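Local coordinates for protein biliverdin reductase (Synechocystis sp., PDB 5B3T) that probably reduces the tetrapyrrole biliverdin, a product of heme degradation, with NAD(P)H held by its Rossmann-fold domain, at residues L135-L147 / F251-E265. Sequence-based numbering, arbitrary orientation.
Sequences LLGGVHQAIRQNL and FTLHGDRGTLIFVGE
Phe251 lies flat beneath the tip of Ile143, whose CD1 makes a CH-pi contact 3.7 Å from the ring centroid and 16° off its normal. The extended isoleucine chain (chi2 -176°) is long enough to carry that methyl down to the sheet, where CD1 also reaches Leu253 CD1 at 3.8 Å. After the type I turn from Gly255 to Gly258 the hairpin returns, and branched Leu260 packs with CD2 3.9 Å from Asn146 CB. The Asn146 amide donates an ND2 hydrogen bond to Ala142 O (2.8 Å, N-H...O 165°), while OD1 bonds weakly to Lys149. Phe262 turns one face to the helix: Val139 CG1 lies over it, 4.0 Å from the centroid, and on the same side Ile143 CG1 comes obliquely to within 3.4 Å of CE1. Short Ala142, also oblique, lets the ring come close, its CB 3.8 Å from Phe262 CE2. At Gly264 positive phi suits glycine, and its O meets Val139 CG2 at 3.6 Å. Glu265, salt-bridged to Arg249, borders Leu136 at the helix N-cap. Helix 137-146 thus runs nearly antiparallel to strand 258-263 across one face of the C-terminal domain's mixed sheet, with strand 153-163 beside strand 248-255 and helices 183-189 and 193-196 packed alongside.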
# COMPACT_ATOMS: atom_id res chain seq x y z
N LEU A 135 0.58 -3.28 -4.44
CA LEU A 135 1.55 -2.63 -5.32
C LEU A 135 2.86 -3.42 -5.27
O LEU A 135 3.63 -3.31 -4.31
CB LEU A 135 1.76 -1.18 -4.91
CG LEU A 135 2.79 -0.40 -5.74
CD1 LEU A 135 2.33 -0.26 -7.18
CD2 LEU A 135 3.08 0.96 -5.12
N LEU A 136 3.10 -4.23 -6.30
CA LEU A 136 4.39 -4.89 -6.52
C LEU A 136 4.79 -5.77 -5.34
O LEU A 136 5.98 -5.91 -5.05
CB LEU A 136 5.48 -3.86 -6.82
CG LEU A 136 5.31 -3.07 -8.12
CD1 LEU A 136 6.33 -1.95 -8.19
CD2 LEU A 136 5.45 -4.00 -9.32
N GLY A 137 3.81 -6.37 -4.66
CA GLY A 137 4.12 -7.17 -3.49
C GLY A 137 5.02 -8.35 -3.79
O GLY A 137 5.95 -8.65 -3.04
N GLY A 138 4.75 -9.04 -4.90
CA GLY A 138 5.63 -10.13 -5.30
C GLY A 138 7.03 -9.66 -5.63
O GLY A 138 8.01 -10.29 -5.24
N VAL A 139 7.14 -8.53 -6.33
CA VAL A 139 8.45 -7.99 -6.67
C VAL A 139 9.23 -7.61 -5.41
O VAL A 139 10.44 -7.81 -5.33
CB VAL A 139 8.31 -6.79 -7.63
CG1 VAL A 139 9.62 -6.02 -7.73
CG2 VAL A 139 7.87 -7.27 -9.00
N HIS A 140 8.53 -7.07 -4.40
CA HIS A 140 9.22 -6.69 -3.17
C HIS A 140 9.86 -7.90 -2.49
O HIS A 140 11.00 -7.82 -2.01
CB HIS A 140 8.27 -6.00 -2.19
CG HIS A 140 8.88 -5.78 -0.84
ND1 HIS A 140 9.76 -4.75 -0.59
CD2 HIS A 140 8.76 -6.47 0.32
CE1 HIS A 140 10.15 -4.81 0.67
NE2 HIS A 140 9.56 -5.84 1.24
N GLN A 141 9.14 -9.02 -2.42
CA GLN A 141 9.71 -10.21 -1.81
C GLN A 141 10.86 -10.76 -2.65
O GLN A 141 11.85 -11.27 -2.11
CB GLN A 141 8.63 -11.27 -1.61
CG GLN A 141 7.55 -10.88 -0.61
CD GLN A 141 8.10 -10.61 0.79
OE1 GLN A 141 9.21 -11.02 1.14
NE2 GLN A 141 7.30 -9.93 1.61
N ALA A 142 10.75 -10.67 -3.98
CA ALA A 142 11.84 -11.09 -4.84
C ALA A 142 13.09 -10.24 -4.62
O ALA A 142 14.21 -10.75 -4.63
CB ALA A 142 11.41 -11.05 -6.31
N ILE A 143 12.91 -8.93 -4.43
CA ILE A 143 14.04 -8.06 -4.12
C ILE A 143 14.66 -8.46 -2.79
O ILE A 143 15.89 -8.58 -2.67
CB ILE A 143 13.60 -6.58 -4.11
CG1 ILE A 143 13.13 -6.15 -5.50
CG2 ILE A 143 14.73 -5.69 -3.63
CD1 ILE A 143 12.77 -4.68 -5.59
N ARG A 144 13.83 -8.65 -1.77
CA ARG A 144 14.32 -9.07 -0.46
C ARG A 144 15.12 -10.36 -0.56
O ARG A 144 16.19 -10.49 0.05
CB ARG A 144 13.15 -9.24 0.51
CG ARG A 144 12.94 -8.09 1.48
CD ARG A 144 13.64 -8.36 2.80
NE ARG A 144 13.29 -7.37 3.81
CZ ARG A 144 14.01 -6.28 4.07
NH1 ARG A 144 15.13 -6.04 3.39
NH2 ARG A 144 13.62 -5.43 5.01
N GLN A 145 14.62 -11.33 -1.33
CA GLN A 145 15.27 -12.63 -1.44
C GLN A 145 16.59 -12.58 -2.20
O GLN A 145 17.33 -13.57 -2.17
CB GLN A 145 14.33 -13.63 -2.12
CG GLN A 145 13.27 -14.21 -1.20
CD GLN A 145 12.17 -14.93 -1.96
OE1 GLN A 145 12.41 -15.46 -3.05
NE2 GLN A 145 10.97 -14.96 -1.39
N ASN A 146 16.90 -11.47 -2.87
CA ASN A 146 18.08 -11.41 -3.72
C ASN A 146 19.00 -10.22 -3.44
O ASN A 146 20.06 -10.14 -4.06
CB ASN A 146 17.67 -11.39 -5.20
CG ASN A 146 17.11 -12.73 -5.67
OD1 ASN A 146 17.86 -13.66 -5.95
ND2 ASN A 146 15.79 -12.82 -5.74
N LEU A 147 18.62 -9.31 -2.54
CA LEU A 147 19.50 -8.19 -2.21
C LEU A 147 20.83 -8.66 -1.64
O LEU A 147 21.86 -8.04 -1.88
CB LEU A 147 18.80 -7.25 -1.23
CG LEU A 147 18.07 -6.06 -1.85
CD1 LEU A 147 17.35 -5.25 -0.78
CD2 LEU A 147 19.04 -5.18 -2.62
N PHE A 251 12.06 -1.03 -11.56
CA PHE A 251 12.65 -1.04 -10.23
C PHE A 251 14.04 -1.65 -10.39
O PHE A 251 14.18 -2.87 -10.53
CB PHE A 251 11.80 -1.83 -9.23
CG PHE A 251 12.04 -1.46 -7.79
CD1 PHE A 251 13.22 -0.85 -7.40
CD2 PHE A 251 11.07 -1.72 -6.83
CE1 PHE A 251 13.44 -0.51 -6.07
CE2 PHE A 251 11.29 -1.39 -5.50
CZ PHE A 251 12.47 -0.78 -5.13
N THR A 252 15.06 -0.80 -10.37
CA THR A 252 16.44 -1.21 -10.58
C THR A 252 17.26 -0.87 -9.35
O THR A 252 17.14 0.23 -8.81
CB THR A 252 17.03 -0.53 -11.82
OG1 THR A 252 16.24 -0.86 -12.97
CG2 THR A 252 18.47 -0.98 -12.05
N LEU A 253 18.10 -1.81 -8.91
CA LEU A 253 19.00 -1.60 -7.78
C LEU A 253 20.40 -2.05 -8.18
O LEU A 253 20.59 -3.21 -8.55
CB LEU A 253 18.51 -2.36 -6.54
CG LEU A 253 17.08 -2.06 -6.07
CD1 LEU A 253 16.08 -3.06 -6.65
CD2 LEU A 253 16.98 -2.02 -4.55
N HIS A 254 21.36 -1.13 -8.10
CA HIS A 254 22.74 -1.40 -8.47
C HIS A 254 23.57 -1.60 -7.21
O HIS A 254 23.60 -0.73 -6.34
CB HIS A 254 23.32 -0.26 -9.31
CG HIS A 254 22.65 -0.06 -10.63
ND1 HIS A 254 22.85 -0.91 -11.70
CD2 HIS A 254 21.80 0.90 -11.07
CE1 HIS A 254 22.14 -0.49 -12.73
NE2 HIS A 254 21.50 0.61 -12.37
N GLY A 255 24.25 -2.74 -7.12
CA GLY A 255 25.19 -3.00 -6.05
C GLY A 255 26.56 -3.35 -6.59
O GLY A 255 26.67 -3.71 -7.77
N ASP A 256 27.61 -3.27 -5.77
CA ASP A 256 28.94 -3.52 -6.32
C ASP A 256 29.20 -4.99 -6.60
O ASP A 256 30.28 -5.31 -7.12
CB ASP A 256 30.02 -2.95 -5.40
CG ASP A 256 29.99 -3.53 -3.99
OD1 ASP A 256 29.29 -4.54 -3.76
OD2 ASP A 256 30.68 -2.96 -3.12
N ARG A 257 28.27 -5.89 -6.29
CA ARG A 257 28.37 -7.28 -6.68
C ARG A 257 27.28 -7.71 -7.66
O ARG A 257 27.25 -8.88 -8.05
CB ARG A 257 28.33 -8.20 -5.45
CG ARG A 257 29.58 -8.11 -4.58
CD ARG A 257 29.50 -9.05 -3.39
NE ARG A 257 30.32 -8.57 -2.28
CZ ARG A 257 30.44 -9.19 -1.11
NH1 ARG A 257 29.80 -10.32 -0.89
NH2 ARG A 257 31.21 -8.67 -0.16
N GLY A 258 26.40 -6.80 -8.06
CA GLY A 258 25.39 -7.14 -9.04
C GLY A 258 24.31 -6.09 -9.13
O GLY A 258 24.24 -5.16 -8.33
N THR A 259 23.46 -6.26 -10.15
CA THR A 259 22.32 -5.39 -10.39
C THR A 259 21.05 -6.21 -10.45
O THR A 259 21.02 -7.28 -11.08
CB THR A 259 22.50 -4.60 -11.70
OG1 THR A 259 23.51 -3.60 -11.53
CG2 THR A 259 21.19 -3.93 -12.12
N LEU A 260 20.00 -5.73 -9.80
CA LEU A 260 18.66 -6.28 -9.90
C LEU A 260 17.81 -5.36 -10.76
O LEU A 260 17.72 -4.16 -10.49
CB LEU A 260 18.02 -6.46 -8.52
CG LEU A 260 18.70 -7.41 -7.54
CD1 LEU A 260 18.08 -7.30 -6.16
CD2 LEU A 260 18.61 -8.84 -8.05
N ILE A 261 17.19 -5.91 -11.81
CA ILE A 261 16.32 -5.16 -12.70
C ILE A 261 14.95 -5.81 -12.69
O ILE A 261 14.82 -7.00 -13.03
CB ILE A 261 16.85 -5.11 -14.13
CG1 ILE A 261 18.32 -4.76 -14.16
CG2 ILE A 261 16.06 -4.10 -14.95
CD1 ILE A 261 18.86 -4.84 -15.54
N PHE A 262 13.93 -5.05 -12.32
CA PHE A 262 12.55 -5.49 -12.43
C PHE A 262 11.82 -4.58 -13.40
O PHE A 262 11.73 -3.37 -13.17
CB PHE A 262 11.87 -5.53 -11.06
CG PHE A 262 12.42 -6.59 -10.15
CD1 PHE A 262 13.54 -6.35 -9.37
CD2 PHE A 262 11.84 -7.85 -10.10
CE1 PHE A 262 14.06 -7.33 -8.54
CE2 PHE A 262 12.35 -8.84 -9.27
CZ PHE A 262 13.46 -8.57 -8.49
N VAL A 263 11.32 -5.16 -14.48
CA VAL A 263 10.46 -4.48 -15.44
C VAL A 263 9.07 -5.06 -15.27
O VAL A 263 8.82 -6.21 -15.65
CB VAL A 263 10.96 -4.64 -16.89
CG1 VAL A 263 10.04 -3.92 -17.86
CG2 VAL A 263 12.40 -4.14 -17.02
N GLY A 264 8.17 -4.28 -14.69
CA GLY A 264 6.90 -4.84 -14.27
C GLY A 264 7.16 -5.90 -13.23
O GLY A 264 7.94 -5.71 -12.29
N GLU A 265 6.51 -7.06 -13.38
CA GLU A 265 6.74 -8.20 -12.51
C GLU A 265 7.82 -9.14 -13.05
O GLU A 265 7.86 -10.31 -12.66
CB GLU A 265 5.44 -8.97 -12.29
CG GLU A 265 4.39 -8.22 -11.47
CD GLU A 265 3.67 -7.15 -12.27
OE1 GLU A 265 3.81 -7.13 -13.51
OE2 GLU A 265 2.95 -6.33 -11.66